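Local coordinates for protein aldehyde dehydrogenase (PDB 5MYP) that probably oxidises aldehydes to carboxylic acids with NAD+ as the electron acceptor, as a glycosomal member of the aldehyde dehydrogenase family, at residues Pro100-Glu103 / Gly104-Leu108; Met240-Val243 / Ala244-Ile247; Arg246-Trp249 / Gly250-Asn254. All coordinates share one frame; numbering follows the deposited sequence.

Contact 1: residues Pro100-Glu103 / Gly104-Leu108; sequences PTME and GAAAL
Three successive turns of about -60° fold the side chain of Met-102 back toward Ala-106: CG lies anti to the carbonyl carbon (chi1 -59°), and chi2 and chi3 then coil the thioether so that its terminal methyl, not the sulfur, reaches the alanine. There Met-102 CE meets Ala-106 CB at 3.4 Å, methyl against methyl and closer than usual van der Waals contact. Nearer the backbone, Met-102 CB sits 3.7 Å from Ala-107 CA, and Ala-107 CB lies 3.8 Å from Met-102 O. The methionine thus packs against two consecutive residues of the short 3-10 turn at Ala-105 to Leu-108, whose own backbone bonds include Ala-107 N to Gly-104 O, 3.1 Å.

Gly-104 starts the bend with a positive phi of 72°. A water bridges the start of the turn, donating to Glu-103 O at 2.7 Å and accepting a weak bond from Ala-106 N at 3.4 Å. This water links the carbonyl to the amide where the direct distance from Glu-103 O to Ala-106 N is 4.0 Å. The Glu-103 chain is extended beyond CG, and its OE1 is hydrogen-bonded to His-90 NE2 of the second subunit.

The whole bend is a surface loop that leads from helix 69-95 into strand 110-124. Pro-100 and Met-102 rest on that strand at Leu-113 and Cys-111, while Gly-430, Asp-429 and Ala-428 of the second subunit pack against Pro-100, Met-102 and Glu-103, and Ala-106.

Contact 2: residues Met240-Val243 / Ala244-Ile247; sequences MKVV and AERI
Lys-241 O accepts the amide of Glu-245 at 2.9 Å between O and N, the shortest of the four backbone bonds that wind this part of helix 240-252. The helix is the crossover of a beta-alpha-beta unit between the parallel strands 229-232 and 264-268, and the contact pairs residues four apart along it, by backbone bonds and side chains. The same two residues meet again at their ends. The lysine chain bends at chi3 and chi4 to bring NZ round to the glutamate, and Lys-241 NZ donates to Glu-245 OE2 at 3.1 Å, forming a salt bridge. The ammonium approaches on the syn side of the carboxylate but 31° out of its plane.

One step along, the side chains of Val-242 and Arg-246 run alongside each other. Val-242 CG1 sits over one face of the guanidinium, displaced from the centre of the group, 3.3 Å from Arg-246 NE. The arginine, with its chain extended from CG to NE, carries the guanidinium to the subunit interface, where NH1 is hydrogen-bonded to Asn-420 O and to Gly-463 O of the second subunit. Phe-464 of that subunit packs on Val-242 and Val-243.

The inner side is apolar: Met-240, Ala-244 and Ile-247 press on helix 272-287, and Val-243 and Ile-247 on Phe-398 of strand 395-398. Here Val-243 CG1 lies 3.7 Å from Ile-247 CD1, and Ile-247 CD1 also comes to 3.5 Å from Val-243 O.

Contact 3: residues Arg246-Trp249 / Gly250-Asn254; sequences RIMW and GKIIN
Gly-250 N, Lys-251 N, Ile-252 N and Ile-253 N reach back to the carbonyls of Arg-246, Ile-247, Met-248 and Trp-249, and the last bond, Ile-253 N to Trp-249 O, is 3.1 Å, just where the chain leaves helical geometry at Ile-253. Met-248 O receives the shortest bond, from Ile-252 N at 2.8 Å, and a weak second one from Lys-251 N.

On one side the Met-248 chain passes across Ile-252, with Met-248 CG 3.5 Å from Ile-252 CD1 and Met-248 SD 3.7 Å from the same methyl. This is the C-terminal end of the helix in the beta-alpha-beta unit of strands 229-232 and 264-268, and the side chain of Ile-253 lies about 10 Å from that of Cys-259, a predicted active-site residue.

On another side, Trp-249 meets Ile-253: NE1 of the indole is 3.3 Å from Ile-253 CG2, while Ile-253 CD1 stands 4.1 Å above the plane of the Trp-249 ring, nearer its periphery than its middle. A chi1 of 61° sets Ile-253 CG1 between its own N and carbonyl carbon, from where CD1 reaches over the indole. The indole also makes a cation-pi contact with Arg-473 of the second subunit and meets Phe-474 of that subunit edge-to-face. Lys-251 NZ, by contrast, turns to the carbonyls of Pro-262 and Ile-370.

In the fold
From the N terminus, contact 1 comes first, closing a tight bend in the loop between helix 69-95 and strand 110-124. The chain then builds five strands, from 110-124 to 220-223, of one mixed sheet before contacts 2 and 3 follow on helix 240-252. None of the three spans a long loop; each joins neighbours in sequence. Contacts 2 and 3 overlap at Arg-246 and Ile-247, so one carries on where the other ends, their centres about 10 Å apart. Contact 1 stands far off, about 51 Å centre to centre from contact 3, across the chain's centre. All three touch the second subunit, contact 1 from an outlying loop and the others from the crossover helix.

Contact 1: residues Pro100-Glu103 / Gly104-Leu108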
ATOM      1  N   PRO A 100      11.488  16.969   0.009  1.00 22.90           N
ATOM      2  CA  PRO A 100      10.386  17.039  -0.953  1.00 22.61           C
ATOM      3  C   PRO A 100      10.238  18.410  -1.615  1.00 22.51           C
ATOM      4  O   PRO A 100      10.670  19.418  -1.061  1.00 21.91           O
ATOM      5  CB  PRO A 100       9.158  16.754  -0.091  1.00 22.62           C
ATOM      6  CG  PRO A 100       9.512  17.318   1.234  1.00 22.72           C
ATOM      7  CD  PRO A 100      10.990  17.068   1.391  1.00 22.69           C
ATOM      8  N   THR A 101       9.617  18.419  -2.790  1.00 22.65           N
ATOM      9  CA  THR A 101       9.299  19.650  -3.507  1.00 22.77           C
ATOM     10  C   THR A 101       8.102  20.315  -2.832  1.00 22.19           C
ATOM     11  O   THR A 101       6.995  19.755  -2.835  1.00 21.75           O
ATOM     12  CB  THR A 101       8.976  19.362  -4.988  1.00 23.14           C
ATOM     13  OG1 THR A 101      10.102  18.725  -5.600  1.00 23.67           O
ATOM     14  CG2 THR A 101       8.642  20.652  -5.746  1.00 23.61           C
ATOM     15  N   MET A 102       8.335  21.493  -2.249  1.00 21.79           N
ATOM     16  CA  MET A 102       7.310  22.225  -1.510  1.00 21.51           C
ATOM     17  C   MET A 102       6.763  23.402  -2.312  1.00 22.01           C
ATOM     18  O   MET A 102       7.505  24.060  -3.034  1.00 21.51           O
ATOM     19  CB  MET A 102       7.873  22.712  -0.173  1.00 21.27           C
ATOM     20  CG  MET A 102       8.399  21.610   0.751  1.00 20.95           C
ATOM     21  SD  MET A 102       7.216  20.283   1.083  1.00 20.55           S
ATOM     22  CE  MET A 102       5.884  21.164   1.900  1.00 20.53           C
ATOM     23  N   GLU A 103       5.459  23.636  -2.181  1.00 22.21           N
ATOM     24  CA  GLU A 103       4.739  24.692  -2.907  1.00 23.25           C
ATOM     25  C   GLU A 103       3.833  25.439  -1.924  1.00 23.56           C
ATOM     26  O   GLU A 103       3.403  24.872  -0.917  1.00 24.11           O
ATOM     27  CB  GLU A 103       3.950  24.065  -4.064  1.00 23.72           C
ATOM     28  CG  GLU A 103       2.855  24.911  -4.702  1.00 24.19           C
ATOM     29  CD  GLU A 103       2.300  24.307  -5.986  1.00 24.36           C
ATOM     30  OE1 GLU A 103       2.816  23.279  -6.485  1.00 24.26           O
ATOM     31  OE2 GLU A 103       1.319  24.867  -6.516  1.00 25.13           O
ATOM     32  N   GLY A 104       3.570  26.714  -2.204  1.00 23.61           N
ATOM     33  CA  GLY A 104       2.759  27.558  -1.319  1.00 23.70           C
ATOM     34  C   GLY A 104       3.472  27.942  -0.029  1.00 23.73           C
ATOM     35  O   GLY A 104       4.701  28.013   0.013  1.00 23.34           O
ATOM     36  N   ALA A 105       2.688  28.171   1.026  1.00 24.78           N
ATOM     37  CA  ALA A 105       3.210  28.634   2.329  1.00 25.03           C
ATOM     38  C   ALA A 105       4.236  27.692   2.965  1.00 24.99           C
ATOM     39  O   ALA A 105       5.191  28.148   3.598  1.00 25.07           O
ATOM     40  CB  ALA A 105       2.061  28.880   3.298  1.00 25.57           C
ATOM     41  N   ALA A 106       4.038  26.385   2.784  1.00 24.57           N
ATOM     42  CA  ALA A 106       4.945  25.368   3.332  1.00 24.30           C
ATOM     43  C   ALA A 106       6.365  25.407   2.749  1.00 24.03           C
ATOM     44  O   ALA A 106       7.297  24.894   3.373  1.00 23.62           O
ATOM     45  CB  ALA A 106       4.347  23.980   3.154  1.00 24.28           C
ATOM     46  N   ALA A 107       6.532  26.001   1.566  1.00 24.02           N
ATOM     47  CA  ALA A 107       7.861  26.197   0.962  1.00 24.54           C
ATOM     48  C   ALA A 107       8.835  27.047   1.797  1.00 24.77           C
ATOM     49  O   ALA A 107      10.048  26.929   1.633  1.00 25.29           O
ATOM     50  CB  ALA A 107       7.723  26.771  -0.441  1.00 24.49           C
ATOM     51  N   LEU A 108       8.301  27.895   2.677  1.00 25.15           N
ATOM     52  CA  LEU A 108       9.120  28.666   3.620  1.00 25.60           C
ATOM     53  C   LEU A 108       9.640  27.863   4.825  1.00 25.40           C
ATOM     54  O   LEU A 108      10.562  28.312   5.500  1.00 25.11           O
ATOM     55  CB  LEU A 108       8.339  29.888   4.116  1.00 26.21           C
ATOM     56  CG  LEU A 108       7.891  30.877   3.035  1.00 27.01           C
ATOM     57  CD1 LEU A 108       7.001  31.954   3.635  1.00 27.48           C
ATOM     58  CD2 LEU A 108       9.088  31.498   2.333  1.00 27.31           C
TER
HETATM   59  O   HOH W   1       1.733  24.501   1.192  1.00 15.98           O

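Contact 2: residues Met240-Val243 / Ala244-Ile247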
ATOM      1  N   MET A 240      11.488 -15.495 -35.589  1.00 23.99           N
ATOM      2  CA  MET A 240      10.559 -16.484 -35.028  1.00 23.87           C
ATOM      3  C   MET A 240      11.248 -17.571 -34.196  1.00 23.61           C
ATOM      4  O   MET A 240      10.653 -18.085 -33.249  1.00 23.21           O
ATOM      5  CB  MET A 240       9.704 -17.113 -36.142  1.00 24.21           C
ATOM      6  CG  MET A 240       8.463 -17.866 -35.670  1.00 24.44           C
ATOM      7  SD  MET A 240       7.302 -16.885 -34.695  1.00 24.38           S
ATOM      8  CE  MET A 240       6.791 -15.616 -35.851  1.00 24.59           C
ATOM      9  N   LYS A 241      12.496 -17.904 -34.533  1.00 23.38           N
ATOM     10  CA  LYS A 241      13.270 -18.868 -33.741  1.00 23.23           C
ATOM     11  C   LYS A 241      13.573 -18.333 -32.338  1.00 22.17           C
ATOM     12  O   LYS A 241      13.421 -19.060 -31.354  1.00 21.82           O
ATOM     13  CB  LYS A 241      14.575 -19.249 -34.448  1.00 24.29           C
ATOM     14  CG  LYS A 241      15.222 -20.504 -33.881  1.00 25.31           C
ATOM     15  CD  LYS A 241      16.331 -21.046 -34.779  1.00 26.29           C
ATOM     16  CE  LYS A 241      17.698 -20.532 -34.370  1.00 26.90           C
ATOM     17  NZ  LYS A 241      18.268 -21.310 -33.234  1.00 27.72           N
ATOM     18  N   VAL A 242      13.987 -17.069 -32.257  1.00 21.01           N
ATOM     19  CA  VAL A 242      14.283 -16.426 -30.969  1.00 20.39           C
ATOM     20  C   VAL A 242      12.990 -16.190 -30.167  1.00 19.61           C
ATOM     21  O   VAL A 242      12.982 -16.365 -28.945  1.00 19.72           O
ATOM     22  CB  VAL A 242      15.065 -15.100 -31.147  1.00 20.34           C
ATOM     23  CG1 VAL A 242      15.242 -14.379 -29.810  1.00 20.43           C
ATOM     24  CG2 VAL A 242      16.419 -15.367 -31.792  1.00 20.46           C
ATOM     25  N   VAL A 243      11.917 -15.800 -30.859  1.00 18.78           N
ATOM     26  CA  VAL A 243      10.589 -15.653 -30.246  1.00 18.67           C
ATOM     27  C   VAL A 243      10.191 -16.960 -29.555  1.00 18.18           C
ATOM     28  O   VAL A 243       9.828 -16.958 -28.378  1.00 18.03           O
ATOM     29  CB  VAL A 243       9.503 -15.257 -31.289  1.00 18.62           C
ATOM     30  CG1 VAL A 243       8.092 -15.370 -30.708  1.00 18.71           C
ATOM     31  CG2 VAL A 243       9.737 -13.845 -31.814  1.00 18.64           C
ATOM     32  N   ALA A 244      10.287 -18.064 -30.292  1.00 17.65           N
ATOM     33  CA  ALA A 244       9.880 -19.382 -29.797  1.00 17.74           C
ATOM     34  C   ALA A 244      10.786 -19.901 -28.681  1.00 17.84           C
ATOM     35  O   ALA A 244      10.307 -20.524 -27.730  1.00 17.19           O
ATOM     36  CB  ALA A 244       9.830 -20.383 -30.944  1.00 17.95           C
ATOM     37  N   GLU A 245      12.090 -19.653 -28.806  1.00 17.75           N
ATOM     38  CA  GLU A 245      13.050 -20.061 -27.779  1.00 18.08           C
ATOM     39  C   GLU A 245      12.799 -19.364 -26.440  1.00 17.38           C
ATOM     40  O   GLU A 245      12.853 -20.004 -25.390  1.00 16.70           O
ATOM     41  CB  GLU A 245      14.489 -19.826 -28.251  1.00 19.14           C
ATOM     42  CG  GLU A 245      14.962 -20.888 -29.241  1.00 20.15           C
ATOM     43  CD  GLU A 245      16.258 -20.536 -29.955  1.00 21.37           C
ATOM     44  OE1 GLU A 245      16.661 -19.350 -29.970  1.00 22.64           O
ATOM     45  OE2 GLU A 245      16.876 -21.465 -30.517  1.00 22.45           O
ATOM     46  N   ARG A 246      12.501 -18.067 -26.487  1.00 16.78           N
ATOM     47  CA  ARG A 246      12.227 -17.299 -25.270  1.00 16.57           C
ATOM     48  C   ARG A 246      10.915 -17.732 -24.606  1.00 16.13           C
ATOM     49  O   ARG A 246      10.883 -17.949 -23.393  1.00 15.47           O
ATOM     50  CB  ARG A 246      12.248 -15.798 -25.561  1.00 16.70           C
ATOM     51  CG  ARG A 246      13.658 -15.308 -25.849  1.00 16.95           C
ATOM     52  CD  ARG A 246      13.729 -13.876 -26.343  1.00 17.15           C
ATOM     53  NE  ARG A 246      15.119 -13.509 -26.633  1.00 17.32           N
ATOM     54  CZ  ARG A 246      15.550 -12.292 -26.964  1.00 17.62           C
ATOM     55  NH1 ARG A 246      14.712 -11.261 -27.055  1.00 17.45           N
ATOM     56  NH2 ARG A 246      16.846 -12.101 -27.209  1.00 18.03           N
ATOM     57  N   ILE A 247       9.860 -17.889 -25.407  1.00 15.71           N
ATOM     58  CA  ILE A 247       8.558 -18.348 -24.897  1.00 15.84           C
ATOM     59  C   ILE A 247       8.681 -19.753 -24.301  1.00 15.98           C
ATOM     60  O   ILE A 247       8.222 -19.995 -23.183  1.00 16.03           O
ATOM     61  CB  ILE A 247       7.458 -18.330 -25.994  1.00 15.61           C
ATOM     62  CG1 ILE A 247       7.147 -16.889 -26.410  1.00 15.54           C
ATOM     63  CG2 ILE A 247       6.175 -19.012 -25.507  1.00 15.74           C
ATOM     64  CD1 ILE A 247       6.370 -16.753 -27.706  1.00 15.64           C
TER

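Contact 3: residues Arg246-Trp249 / Gly250-Asn254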
ATOM      1  N   ARG A 246      12.501 -18.067 -26.487  1.00 16.78           N
ATOM      2  CA  ARG A 246      12.227 -17.299 -25.270  1.00 16.57           C
ATOM      3  C   ARG A 246      10.915 -17.732 -24.606  1.00 16.13           C
ATOM      4  O   ARG A 246      10.883 -17.949 -23.393  1.00 15.47           O
ATOM      5  CB  ARG A 246      12.248 -15.798 -25.561  1.00 16.70           C
ATOM      6  CG  ARG A 246      13.658 -15.308 -25.849  1.00 16.95           C
ATOM      7  CD  ARG A 246      13.729 -13.876 -26.343  1.00 17.15           C
ATOM      8  NE  ARG A 246      15.119 -13.509 -26.633  1.00 17.32           N
ATOM      9  CZ  ARG A 246      15.550 -12.292 -26.964  1.00 17.62           C
ATOM     10  NH1 ARG A 246      14.712 -11.261 -27.055  1.00 17.45           N
ATOM     11  NH2 ARG A 246      16.846 -12.101 -27.209  1.00 18.03           N
ATOM     12  N   ILE A 247       9.860 -17.889 -25.407  1.00 15.71           N
ATOM     13  CA  ILE A 247       8.558 -18.348 -24.897  1.00 15.84           C
ATOM     14  C   ILE A 247       8.681 -19.753 -24.301  1.00 15.98           C
ATOM     15  O   ILE A 247       8.222 -19.995 -23.183  1.00 16.03           O
ATOM     16  CB  ILE A 247       7.458 -18.330 -25.994  1.00 15.61           C
ATOM     17  CG1 ILE A 247       7.147 -16.889 -26.410  1.00 15.54           C
ATOM     18  CG2 ILE A 247       6.175 -19.012 -25.507  1.00 15.74           C
ATOM     19  CD1 ILE A 247       6.370 -16.753 -27.706  1.00 15.64           C
ATOM     20  N   MET A 248       9.310 -20.665 -25.044  1.00 16.22           N
ATOM     21  CA  MET A 248       9.436 -22.059 -24.619  1.00 16.42           C
ATOM     22  C   MET A 248      10.303 -22.197 -23.367  1.00 16.32           C
ATOM     23  O   MET A 248       9.985 -22.994 -22.486  1.00 15.84           O
ATOM     24  CB  MET A 248       9.979 -22.927 -25.766  1.00 16.61           C
ATOM     25  CG  MET A 248      10.044 -24.425 -25.494  1.00 16.91           C
ATOM     26  SD  MET A 248       8.527 -25.187 -24.866  1.00 17.24           S
ATOM     27  CE  MET A 248       7.376 -24.788 -26.175  1.00 17.16           C
ATOM     28  N   TRP A 249      11.381 -21.416 -23.281  1.00 16.60           N
ATOM     29  CA  TRP A 249      12.211 -21.388 -22.067  1.00 16.82           C
ATOM     30  C   TRP A 249      11.384 -20.989 -20.839  1.00 16.54           C
ATOM     31  O   TRP A 249      11.435 -21.661 -19.811  1.00 16.27           O
ATOM     32  CB  TRP A 249      13.412 -20.439 -22.217  1.00 17.15           C
ATOM     33  CG  TRP A 249      14.074 -20.157 -20.897  1.00 17.38           C
ATOM     34  CD1 TRP A 249      14.894 -20.991 -20.197  1.00 17.65           C
ATOM     35  CD2 TRP A 249      13.927 -18.978 -20.102  1.00 17.63           C
ATOM     36  NE1 TRP A 249      15.282 -20.399 -19.019  1.00 17.73           N
ATOM     37  CE2 TRP A 249      14.700 -19.162 -18.934  1.00 17.69           C
ATOM     38  CE3 TRP A 249      13.216 -17.783 -20.260  1.00 17.68           C
ATOM     39  CZ2 TRP A 249      14.789 -18.190 -17.935  1.00 17.68           C
ATOM     40  CZ3 TRP A 249      13.303 -16.817 -19.263  1.00 17.72           C
ATOM     41  CH2 TRP A 249      14.087 -17.027 -18.117  1.00 17.62           C
ATOM     42  N   GLY A 250      10.628 -19.899 -20.962  1.00 16.36           N
ATOM     43  CA  GLY A 250       9.755 -19.419 -19.880  1.00 16.24           C
ATOM     44  C   GLY A 250       8.726 -20.435 -19.413  1.00 16.01           C
ATOM     45  O   GLY A 250       8.330 -20.429 -18.246  1.00 15.96           O
ATOM     46  N   LYS A 251       8.292 -21.299 -20.327  1.00 15.93           N
ATOM     47  CA  LYS A 251       7.349 -22.377 -20.021  1.00 16.05           C
ATOM     48  C   LYS A 251       8.031 -23.612 -19.430  1.00 16.15           C
ATOM     49  O   LYS A 251       7.471 -24.259 -18.547  1.00 16.27           O
ATOM     50  CB  LYS A 251       6.583 -22.762 -21.294  1.00 16.02           C
ATOM     51  CG  LYS A 251       5.309 -23.558 -21.065  1.00 16.10           C
ATOM     52  CD  LYS A 251       4.320 -22.784 -20.211  1.00 16.15           C
ATOM     53  CE  LYS A 251       2.885 -23.194 -20.479  1.00 16.20           C
ATOM     54  NZ  LYS A 251       1.940 -22.431 -19.619  1.00 16.23           N
ATOM     55  N   ILE A 252       9.228 -23.939 -19.918  1.00 16.23           N
ATOM     56  CA  ILE A 252       9.953 -25.145 -19.487  1.00 16.43           C
ATOM     57  C   ILE A 252      10.489 -25.037 -18.051  1.00 16.27           C
ATOM     58  O   ILE A 252      10.491 -26.032 -17.321  1.00 15.86           O
ATOM     59  CB  ILE A 252      11.075 -25.522 -20.501  1.00 16.73           C
ATOM     60  CG1 ILE A 252      10.441 -26.167 -21.741  1.00 16.93           C
ATOM     61  CG2 ILE A 252      12.109 -26.475 -19.892  1.00 17.07           C
ATOM     62  CD1 ILE A 252      11.399 -26.397 -22.893  1.00 17.07           C
ATOM     63  N   ILE A 253      10.952 -23.853 -17.654  1.00 16.34           N
ATOM     64  CA  ILE A 253      11.471 -23.666 -16.292  1.00 16.56           C
ATOM     65  C   ILE A 253      10.405 -24.020 -15.249  1.00 16.35           C
ATOM     66  O   ILE A 253       9.245 -23.600 -15.361  1.00 15.81           O
ATOM     67  CB  ILE A 253      12.057 -22.248 -16.040  1.00 17.05           C
ATOM     68  CG1 ILE A 253      11.010 -21.138 -16.230  1.00 17.31           C
ATOM     69  CG2 ILE A 253      13.276 -22.013 -16.929  1.00 17.07           C
ATOM     70  CD1 ILE A 253      11.544 -19.750 -15.962  1.00 17.60           C
ATOM     71  N   ASN A 254      10.800 -24.851 -14.284  1.00 16.04           N
ATOM     72  CA  ASN A 254       9.911 -25.357 -13.234  1.00 16.19           C
ATOM     73  C   ASN A 254       8.638 -26.065 -13.751  1.00 16.03           C
ATOM     74  O   ASN A 254       7.617 -26.112 -13.053  1.00 15.90           O
ATOM     75  CB  ASN A 254       9.565 -24.211 -12.265  1.00 16.22           C
ATOM     76  CG  ASN A 254       9.381 -24.678 -10.834  1.00 16.45           C
ATOM     77  OD1 ASN A 254      10.066 -25.589 -10.367  1.00 16.63           O
ATOM     78  ND2 ASN A 254       8.467 -24.041 -10.125  1.00 16.53           N
TER